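Local atomic coordinates of uncharacterized protein (Streptococcus mutans, PDB entry 3L9A), a protein that is of unknown function but, as a phage-associated CHAP-domain protein, may cleave cell-wall peptides, this chain being its C-terminal domain. Residues M8-V13 against V31-P36; F12-S17 against I59-K64; K39-V44 against V80-K85. All coordinates share one frame; numbering follows the deposited sequence.

Contact 1: residues M8-V13 against V31-P36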
loop_
_atom_site.group_PDB
_atom_site.type_symbol
_atom_site.label_atom_id
_atom_site.label_comp_id
_atom_site.label_asym_id
_atom_site.label_seq_id
_atom_site.Cartn_x
_atom_site.Cartn_y
_atom_site.Cartn_z
HETATM N N MSE A 8 -1.792 -0.035 6.105
HETATM C CA MSE A 8 -0.737 -0.301 7.120
HETATM C C MSE A 8 0.434 -1.071 6.511
HETATM O O MSE A 8 0.223 -2.026 5.761
HETATM C CB MSE A 8 -1.330 -1.063 8.311
HETATM C CG MSE A 8 -0.314 -1.618 9.309
HETATM SE SE MSE A 8 0.802 -0.233 10.121
HETATM C CE MSE A 8 2.209 -1.388 10.777
ATOM N N ARG A 9 1.656 -0.627 6.825
ATOM C CA ARG A 9 2.889 -1.361 6.515
ATOM C C ARG A 9 2.848 -2.807 7.008
ATOM O O ARG A 9 2.033 -3.158 7.849
ATOM C CB ARG A 9 4.102 -0.628 7.131
ATOM C CG ARG A 9 4.119 -0.512 8.635
ATOM C CD ARG A 9 5.100 0.557 9.143
ATOM N NE ARG A 9 4.503 1.891 9.253
ATOM C CZ ARG A 9 4.909 2.965 8.572
ATOM N NH1 ARG A 9 5.924 2.880 7.719
ATOM N NH2 ARG A 9 4.302 4.137 8.747
ATOM N N ASP A 10 3.726 -3.643 6.468
ATOM C CA ASP A 10 3.864 -4.999 6.972
ATOM C C ASP A 10 4.474 -4.968 8.382
ATOM O O ASP A 10 5.194 -4.033 8.736
ATOM C CB ASP A 10 4.777 -5.804 6.051
ATOM C CG ASP A 10 4.238 -5.952 4.636
ATOM O OD1 ASP A 10 3.017 -5.780 4.402
ATOM O OD2 ASP A 10 5.061 -6.270 3.749
ATOM N N PHE A 11 4.199 -5.995 9.175
ATOM C CA PHE A 11 4.780 -6.096 10.514
ATOM C C PHE A 11 4.895 -7.550 10.920
ATOM O O PHE A 11 4.251 -8.421 10.326
ATOM C CB PHE A 11 3.984 -5.287 11.553
ATOM C CG PHE A 11 2.522 -5.678 11.689
ATOM C CD1 PHE A 11 2.121 -6.629 12.620
ATOM C CD2 PHE A 11 1.543 -5.045 10.936
ATOM C CE1 PHE A 11 0.770 -6.948 12.791
ATOM C CE2 PHE A 11 0.186 -5.378 11.089
ATOM C CZ PHE A 11 -0.190 -6.319 12.025
ATOM N N PHE A 12 5.718 -7.810 11.932
ATOM C CA PHE A 12 5.810 -9.143 12.517
ATOM C C PHE A 12 5.080 -9.208 13.855
ATOM O O PHE A 12 5.061 -8.232 14.623
ATOM C CB PHE A 12 7.265 -9.493 12.842
ATOM C CG PHE A 12 8.141 -9.825 11.660
ATOM C CD1 PHE A 12 7.812 -10.846 10.764
ATOM C CD2 PHE A 12 9.359 -9.172 11.506
ATOM C CE1 PHE A 12 8.682 -11.176 9.713
ATOM C CE2 PHE A 12 10.225 -9.501 10.466
ATOM C CZ PHE A 12 9.886 -10.501 9.574
ATOM N N VAL A 13 4.530 -10.383 14.147
ATOM C CA VAL A 13 4.156 -10.746 15.512
ATOM C C VAL A 13 4.785 -12.103 15.812
ATOM O O VAL A 13 5.191 -12.821 14.894
ATOM C CB VAL A 13 2.613 -10.785 15.750
ATOM C CG1 VAL A 13 1.986 -9.425 15.475
ATOM C CG2 VAL A 13 1.941 -11.864 14.930
ATOM N N VAL A 31 7.055 -16.890 14.277
ATOM C CA VAL A 31 7.096 -15.532 13.746
ATOM C C VAL A 31 6.149 -15.466 12.556
ATOM O O VAL A 31 6.305 -16.211 11.579
ATOM C CB VAL A 31 8.531 -15.114 13.353
ATOM C CG1 VAL A 31 8.538 -13.738 12.707
ATOM C CG2 VAL A 31 9.439 -15.161 14.593
ATOM N N LEU A 32 5.155 -14.587 12.672
ATOM C CA LEU A 32 4.170 -14.402 11.619
ATOM C C LEU A 32 4.409 -13.075 10.921
ATOM O O LEU A 32 4.488 -12.021 11.572
ATOM C CB LEU A 32 2.753 -14.435 12.196
ATOM C CG LEU A 32 2.430 -15.577 13.156
ATOM C CD1 LEU A 32 0.954 -15.554 13.517
ATOM C CD2 LEU A 32 2.827 -16.937 12.575
ATOM N N HIS A 33 4.580 -13.138 9.606
ATOM C CA HIS A 33 4.668 -11.945 8.780
ATOM C C HIS A 33 3.255 -11.527 8.417
ATOM O O HIS A 33 2.506 -12.314 7.828
ATOM C CB HIS A 33 5.453 -12.226 7.504
ATOM C CG HIS A 33 5.634 -11.016 6.644
ATOM N ND1 HIS A 33 4.871 -10.776 5.521
ATOM C CD2 HIS A 33 6.468 -9.954 6.769
ATOM C CE1 HIS A 33 5.253 -9.629 4.975
ATOM N NE2 HIS A 33 6.229 -9.117 5.705
ATOM N N VAL A 34 2.891 -10.296 8.775
ATOM C CA VAL A 34 1.539 -9.804 8.551
ATOM C C VAL A 34 1.576 -8.691 7.517
ATOM O O VAL A 34 2.272 -7.690 7.700
ATOM C CB VAL A 34 0.889 -9.272 9.858
ATOM C CG1 VAL A 34 -0.569 -8.891 9.624
ATOM C CG2 VAL A 34 0.996 -10.303 10.992
ATOM N N SER A 35 0.812 -8.869 6.438
ATOM C CA SER A 35 0.725 -7.868 5.391
ATOM C C SER A 35 -0.712 -7.391 5.222
ATOM O O SER A 35 -1.500 -8.028 4.531
ATOM C CB SER A 35 1.254 -8.411 4.063
ATOM O OG SER A 35 1.086 -7.425 3.053
ATOM N N PRO A 36 -1.075 -6.287 5.891
ATOM C CA PRO A 36 -2.420 -5.753 5.664
ATOM C C PRO A 36 -2.722 -5.452 4.195
ATOM O O PRO A 36 -3.839 -5.707 3.738
ATOM C CB PRO A 36 -2.432 -4.484 6.526
ATOM C CG PRO A 36 -1.490 -4.847 7.663
ATOM C CD PRO A 36 -0.359 -5.542 6.940
HETATM O O HOH W 1 7.572 -7.006 4.461
#

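Contact 2: residues F12-S17 against I59-K64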
loop_
_atom_site.group_PDB
_atom_site.type_symbol
_atom_site.label_atom_id
_atom_site.label_comp_id
_atom_site.label_asym_id
_atom_site.label_seq_id
_atom_site.Cartn_x
_atom_site.Cartn_y
_atom_site.Cartn_z
ATOM N N PHE A 12 5.718 -7.810 11.932
ATOM C CA PHE A 12 5.810 -9.143 12.517
ATOM C C PHE A 12 5.080 -9.208 13.855
ATOM O O PHE A 12 5.061 -8.232 14.623
ATOM C CB PHE A 12 7.265 -9.493 12.842
ATOM C CG PHE A 12 8.141 -9.825 11.660
ATOM C CD1 PHE A 12 7.812 -10.846 10.764
ATOM C CD2 PHE A 12 9.359 -9.172 11.506
ATOM C CE1 PHE A 12 8.682 -11.176 9.713
ATOM C CE2 PHE A 12 10.225 -9.501 10.466
ATOM C CZ PHE A 12 9.886 -10.501 9.574
ATOM N N VAL A 13 4.530 -10.383 14.147
ATOM C CA VAL A 13 4.156 -10.746 15.512
ATOM C C VAL A 13 4.785 -12.103 15.812
ATOM O O VAL A 13 5.191 -12.821 14.894
ATOM C CB VAL A 13 2.613 -10.785 15.750
ATOM C CG1 VAL A 13 1.986 -9.425 15.475
ATOM C CG2 VAL A 13 1.941 -11.864 14.930
ATOM N N ILE A 14 4.861 -12.443 17.097
ATOM C CA ILE A 14 5.399 -13.734 17.532
ATOM C C ILE A 14 4.370 -14.362 18.452
ATOM O O ILE A 14 3.908 -13.718 19.386
ATOM C CB ILE A 14 6.757 -13.599 18.260
ATOM C CG1 ILE A 14 7.734 -12.749 17.445
ATOM C CG2 ILE A 14 7.342 -14.981 18.543
ATOM C CD1 ILE A 14 9.117 -12.630 18.053
ATOM N N THR A 15 3.995 -15.611 18.193
ATOM C CA THR A 15 2.953 -16.241 19.019
ATOM C C THR A 15 3.435 -16.474 20.447
ATOM O O THR A 15 4.594 -16.855 20.674
ATOM C CB THR A 15 2.472 -17.558 18.426
ATOM O OG1 THR A 15 3.566 -18.475 18.415
ATOM C CG2 THR A 15 1.914 -17.353 17.012
ATOM N N ASN A 16 2.535 -16.253 21.404
ATOM C CA ASN A 16 2.865 -16.404 22.821
ATOM C C ASN A 16 2.799 -17.842 23.330
ATOM O O ASN A 16 3.240 -18.122 24.444
ATOM C CB ASN A 16 1.959 -15.521 23.688
ATOM C CG ASN A 16 0.529 -16.043 23.782
ATOM O OD1 ASN A 16 0.098 -16.874 22.986
ATOM N ND2 ASN A 16 -0.217 -15.534 24.760
ATOM N N SER A 17 2.225 -18.738 22.529
ATOM C CA SER A 17 2.026 -20.128 22.927
ATOM C C SER A 17 1.661 -20.898 21.667
ATOM O O SER A 17 1.499 -20.313 20.594
ATOM C CB SER A 17 0.896 -20.239 23.963
ATOM O OG SER A 17 -0.316 -19.721 23.441
ATOM N N ILE A 59 10.987 -3.006 9.266
ATOM C CA ILE A 59 9.843 -3.767 9.770
ATOM C C ILE A 59 9.954 -3.932 11.289
ATOM O O ILE A 59 11.048 -4.136 11.831
ATOM C CB ILE A 59 9.705 -5.126 9.043
ATOM C CG1 ILE A 59 8.333 -5.740 9.358
ATOM C CG2 ILE A 59 10.875 -6.078 9.365
ATOM C CD1 ILE A 59 7.982 -6.962 8.521
ATOM N N GLU A 60 8.815 -3.831 11.966
ATOM C CA GLU A 60 8.767 -3.925 13.425
ATOM C C GLU A 60 8.147 -5.228 13.916
ATOM O O GLU A 60 7.227 -5.755 13.293
ATOM C CB GLU A 60 7.946 -2.763 13.983
ATOM C CG GLU A 60 8.573 -1.394 13.799
ATOM C CD GLU A 60 7.780 -0.325 14.509
ATOM O OE1 GLU A 60 6.734 0.098 13.970
ATOM O OE2 GLU A 60 8.192 0.070 15.616
ATOM N N TYR A 61 8.649 -5.723 15.049
ATOM C CA TYR A 61 7.994 -6.793 15.796
ATOM C C TYR A 61 7.066 -6.112 16.785
ATOM O O TYR A 61 7.483 -5.713 17.877
ATOM C CB TYR A 61 9.017 -7.652 16.539
ATOM C CG TYR A 61 9.944 -8.436 15.638
ATOM C CD1 TYR A 61 9.724 -9.790 15.386
ATOM C CD2 TYR A 61 11.054 -7.825 15.048
ATOM C CE1 TYR A 61 10.585 -10.516 14.565
ATOM C CE2 TYR A 61 11.913 -8.539 14.219
ATOM C CZ TYR A 61 11.675 -9.877 13.988
ATOM O OH TYR A 61 12.550 -10.553 13.172
ATOM N N VAL A 62 5.807 -5.956 16.403
ATOM C CA VAL A 62 4.929 -5.075 17.181
ATOM C C VAL A 62 4.350 -5.771 18.407
ATOM O O VAL A 62 3.857 -5.103 19.315
ATOM C CB VAL A 62 3.790 -4.491 16.326
ATOM C CG1 VAL A 62 4.351 -3.633 15.201
ATOM C CG2 VAL A 62 2.900 -5.590 15.775
ATOM N N GLU A 63 4.371 -7.108 18.411
ATOM C CA GLU A 63 3.894 -7.880 19.543
ATOM C C GLU A 63 4.650 -9.194 19.553
ATOM O O GLU A 63 4.497 -10.007 18.640
ATOM C CB GLU A 63 2.381 -8.130 19.444
ATOM C CG GLU A 63 1.802 -8.981 20.563
ATOM C CD GLU A 63 2.124 -8.428 21.930
ATOM O OE1 GLU A 63 2.998 -8.999 22.614
ATOM O OE2 GLU A 63 1.508 -7.409 22.318
ATOM N N LYS A 64 5.430 -9.420 20.608
ATOM C CA LYS A 64 6.192 -10.660 20.728
ATOM C C LYS A 64 5.524 -11.695 21.642
ATOM O O LYS A 64 6.084 -12.771 21.878
ATOM C CB LYS A 64 7.651 -10.376 21.126
ATOM C CG LYS A 64 8.406 -9.543 20.075
ATOM C CD LYS A 64 9.913 -9.471 20.328
ATOM C CE LYS A 64 10.269 -8.474 21.416
ATOM N NZ LYS A 64 11.754 -8.361 21.545
#

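Contact 3: residues K39-V44 against V80-K85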
loop_
_atom_site.group_PDB
_atom_site.type_symbol
_atom_site.label_atom_id
_atom_site.label_comp_id
_atom_site.label_asym_id
_atom_site.label_seq_id
_atom_site.Cartn_x
_atom_site.Cartn_y
_atom_site.Cartn_z
ATOM N N LYS A 39 -3.654 -8.523 2.637
ATOM C CA LYS A 39 -4.601 -9.286 3.471
ATOM C C LYS A 39 -4.105 -10.717 3.739
ATOM O O LYS A 39 -4.865 -11.684 3.661
ATOM C CB LYS A 39 -6.007 -9.272 2.854
ATOM C CG LYS A 39 -6.633 -7.884 2.867
ATOM C CD LYS A 39 -8.023 -7.884 2.232
ATOM C CE LYS A 39 -8.666 -6.504 2.301
ATOM N NZ LYS A 39 -9.925 -6.458 1.495
ATOM N N ARG A 40 -2.824 -10.836 4.075
ATOM C CA ARG A 40 -2.205 -12.148 4.261
ATOM C C ARG A 40 -1.208 -12.126 5.407
ATOM O O ARG A 40 -0.365 -11.221 5.482
ATOM C CB ARG A 40 -1.482 -12.592 2.978
ATOM C CG ARG A 40 -0.740 -13.938 3.113
ATOM C CD ARG A 40 -0.053 -14.348 1.821
ATOM N NE ARG A 40 0.753 -15.565 1.968
ATOM C CZ ARG A 40 2.045 -15.676 1.660
ATOM N NH1 ARG A 40 2.734 -14.641 1.199
ATOM N NH2 ARG A 40 2.660 -16.844 1.833
ATOM N N ALA A 41 -1.302 -13.122 6.290
ATOM C CA ALA A 41 -0.271 -13.362 7.303
ATOM C C ALA A 41 0.152 -14.811 7.196
ATOM O O ALA A 41 -0.675 -15.686 6.948
ATOM C CB ALA A 41 -0.792 -13.078 8.704
ATOM N N PHE A 42 1.435 -15.084 7.394
ATOM C CA PHE A 42 1.884 -16.469 7.358
ATOM C C PHE A 42 3.082 -16.688 8.262
ATOM O O PHE A 42 3.775 -15.749 8.643
ATOM C CB PHE A 42 2.128 -16.965 5.912
ATOM C CG PHE A 42 3.420 -16.512 5.283
ATOM C CD1 PHE A 42 4.442 -17.428 5.058
ATOM C CD2 PHE A 42 3.581 -15.202 4.833
ATOM C CE1 PHE A 42 5.625 -17.039 4.435
ATOM C CE2 PHE A 42 4.771 -14.800 4.217
ATOM C CZ PHE A 42 5.790 -15.721 4.010
ATOM N N TRP A 43 3.291 -17.950 8.623
ATOM C CA TRP A 43 4.376 -18.367 9.488
ATOM C C TRP A 43 5.649 -18.492 8.661
ATOM O O TRP A 43 5.752 -19.346 7.787
ATOM C CB TRP A 43 3.977 -19.691 10.124
ATOM C CG TRP A 43 4.928 -20.279 11.126
ATOM C CD1 TRP A 43 6.092 -19.729 11.616
ATOM C CD2 TRP A 43 4.767 -21.538 11.789
ATOM N NE1 TRP A 43 6.664 -20.589 12.537
ATOM C CE2 TRP A 43 5.870 -21.703 12.656
ATOM C CE3 TRP A 43 3.793 -22.548 11.722
ATOM C CZ2 TRP A 43 6.026 -22.847 13.449
ATOM C CZ3 TRP A 43 3.952 -23.678 12.501
ATOM C CH2 TRP A 43 5.058 -23.819 13.352
ATOM N N VAL A 44 6.614 -17.617 8.937
ATOM C CA VAL A 44 7.875 -17.619 8.203
ATOM C C VAL A 44 8.900 -18.518 8.869
ATOM O O VAL A 44 8.957 -18.601 10.088
ATOM C CB VAL A 44 8.471 -16.182 8.033
ATOM C CG1 VAL A 44 7.591 -15.349 7.117
ATOM C CG2 VAL A 44 8.717 -15.479 9.380
ATOM N N VAL A 80 -7.189 -9.769 7.442
ATOM C CA VAL A 80 -6.088 -10.636 7.038
ATOM C C VAL A 80 -6.500 -12.105 7.071
ATOM O O VAL A 80 -7.125 -12.550 8.040
ATOM C CB VAL A 80 -4.869 -10.371 7.950
ATOM C CG1 VAL A 80 -3.838 -11.467 7.845
ATOM C CG2 VAL A 80 -4.255 -9.030 7.616
ATOM N N LYS A 81 -6.121 -12.837 6.022
ATOM C CA LYS A 81 -6.224 -14.290 5.994
ATOM C C LYS A 81 -4.917 -14.891 6.504
ATOM O O LYS A 81 -3.853 -14.675 5.928
ATOM C CB LYS A 81 -6.490 -14.773 4.563
ATOM C CG LYS A 81 -6.581 -16.299 4.466
ATOM C CD LYS A 81 -6.400 -16.796 3.038
ATOM C CE LYS A 81 -6.016 -18.273 3.004
ATOM N NZ LYS A 81 -5.104 -18.582 1.862
ATOM N N PHE A 82 -5.012 -15.648 7.590
ATOM C CA PHE A 82 -3.858 -16.310 8.200
ATOM C C PHE A 82 -3.556 -17.648 7.536
ATOM O O PHE A 82 -4.473 -18.411 7.192
ATOM C CB PHE A 82 -4.091 -16.486 9.705
ATOM C CG PHE A 82 -3.812 -15.239 10.496
ATOM C CD1 PHE A 82 -2.606 -15.095 11.173
ATOM C CD2 PHE A 82 -4.727 -14.192 10.533
ATOM C CE1 PHE A 82 -2.327 -13.934 11.883
ATOM C CE2 PHE A 82 -4.443 -13.026 11.239
ATOM C CZ PHE A 82 -3.240 -12.900 11.912
ATOM N N GLU A 83 -2.262 -17.915 7.361
ATOM C CA GLU A 83 -1.772 -19.129 6.733
ATOM C C GLU A 83 -0.624 -19.720 7.546
ATOM O O GLU A 83 -0.023 -19.047 8.390
ATOM C CB GLU A 83 -1.240 -18.839 5.325
ATOM C CG GLU A 83 -2.242 -18.193 4.395
ATOM C CD GLU A 83 -1.638 -17.799 3.058
ATOM O OE1 GLU A 83 -0.412 -17.917 2.882
ATOM O OE2 GLU A 83 -2.411 -17.377 2.180
ATOM N N GLY A 84 -0.289 -20.973 7.259
ATOM C CA GLY A 84 0.896 -21.608 7.845
ATOM C C GLY A 84 2.131 -21.336 7.011
ATOM O O GLY A 84 2.201 -20.339 6.286
ATOM N N LYS A 85 3.112 -22.224 7.116
ATOM C CA LYS A 85 4.347 -22.093 6.345
ATOM C C LYS A 85 4.102 -22.379 4.879
ATOM O O LYS A 85 3.172 -23.109 4.521
ATOM C CB LYS A 85 5.415 -23.050 6.870
ATOM C CG LYS A 85 5.861 -22.766 8.289
ATOM C CD LYS A 85 6.906 -23.767 8.753
ATOM C CE LYS A 85 7.375 -23.432 10.151
ATOM N NZ LYS A 85 8.287 -24.447 10.750
HETATM O O HOH W 2 1.639 -19.589 3.545
#

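Contact 1: residues M8-V13 against V31-P36
Phe11 and Val34 form the first of two hydrogen-bonded pairs between antiparallel strands 11-15 and 31-35. Phe11 N gives its hydrogen to Val34 O at 3.0 Å, and Val34 N returns one to Phe11 O at 2.8 Å. Val13 and Leu32 repeat the pattern, with Leu32 N to Val13 O the straighter bond at 169°. Phe12 and His33 make the non-hydrogen-bonded pair between them. Their backbone groups turn outward, Phe12 to Glu60 and Val62, His33 to Phe42. The edge of the His33 ring points at the face of Phe12 in an offset edge-to-face pair, planes at 72°.

Asp10 carries the side-chain polar work. Ser35 OG donates to Asp10 OD1 at 2.9 Å, coming from above the carboxylate plane, and also bonds to Gln38 N. A water donates to Asp10 OD2 at 2.7 Å and lies 2.8 Å from His33 NE2, at the edge of that ring. The same OD2 takes Met8 N of the third subunit. Arg9 O is buried without a partner.

Phe11 and Val34 share the face that helix 68-78 covers. Phe11 CG sits between its own N and carbonyl carbon (chi1 58°), and this lays the ring over Val34 CB, 3.8 Å from the ring centroid. The buried Asp10 carboxylate is thus gripped by several donors, which would probably stabilise its negative charge.

Contact 2: residues F12-S17 against I59-K64
Ile59 and Phe12 meet where the weakly bonded strand 61-63 runs parallel to strand 11-15, at one edge of the mixed sheet within this chain. Ile59 CD1 lies over one face of the Phe12 ring, 4.0 Å from its centroid. Ile59 CG1 is anti to the backbone N (chi1 -167°), which carries CD1 across to that ring. Next, Glu60 O accepts Phe12 N at 2.9 Å in a nearly straight bond. The Glu60 carboxylate forms a salt bridge with Lys57 of the second subunit.

Tyr61 forms an offset stack with Phe12, centroids 4.7 Å apart and planes at 29°. The two side chains lie alongside and point the same way, with Phe12 CD2 over the tyrosine face. The Tyr61 hydroxyl bonds to Glu49 and Lys53, tying the stack to helix 46-55. Val62 N then donates to Phe12 O at 3.0 Å, while Val62 CG2 meets Val13 CG1.

Glu63 O receives Ile14 N at 2.9 Å. The Glu63 side chain leads away, with OE1 on Asn65 N and OE2 on Gln54 of the second subunit. At Lys64 the chain turns a corner. Ile14 packs beside this corner, and its CD1 lies 3.9 Å from Tyr61 CD1.

Contact 3: residues K39-V44 against V80-K85
Ala41 and Phe82 form the tightly packed side of this parallel strand pair. Ala41 CB sits over one face of the Phe82 ring, 3.8 Å from the centroid. Val80 CG1 also reaches Ala41 CB, at 3.6 Å. Helix 68-78 closes this side, with Leu71, Ile74 and Val75 on Phe82. In the backbone ladder, Lys81 N to Lys39 O and Ala41 N to Lys81 O are straight at the hydrogen. The pairing then slackens: Glu83 N to Ala41 O is bent, and Trp43 N reaches Glu83 O only weakly at 3.5 Å.

The face with Arg40, Lys81 and Glu83 is mixed: Arg40 and Phe42 are buried, while Lys81 is exposed. The Arg40 chain is extended from CG to NE, and this puts NE against the Glu83 carboxylate. Arg40 NE donates to Glu83 OE1 at 2.8 Å and 175°, in the guanidinium plane but from above that of the carboxylate. Lys81 NZ holds Glu83 OE2 at 3.0 Å. A water bridges Glu83 OE1 and Gly84 O. Arg40 NH2 lies over the centre of the Phe42 ring, and Arg40 NH1 bonds to Glu76 O of the third subunit.

On the solvent side, the exposed Lys85 lies over Trp43, CE 3.5 Å from the six-membered ring centroid, and NZ makes a cation-pi contact. This is a parallel edge-strand pair of a mixed five-stranded sheet, with helix 68-78 on the Phe82 face and helix 46-55 on the Phe42 side.

The three contacts cover three of the four junctions of one five-stranded mixed sheet. The fourth, between 31-35 and 40-43, links contacts 1 and 3 through Ser35 N and Arg40 O, 2.8 Å apart and probably hydrogen-bonded. Contacts 1 and 2 share Phe12 and Val13, and their centres are 8 Å apart. Phe11 CD1 of contact 1 touches Val62 CG2 of contact 2 at 3.4 Å. Contacts 2 and 3 do not touch; their centres lie 13 Å apart. A sodium ion lies about 4 Å from the Val31 and Tyr61 side chains. Glycerol, probably from the crystallisation liquor, lies beside Val31 of contact 1 and Trp43 of contact 3. Nothing in this domain marks either ligand as functional.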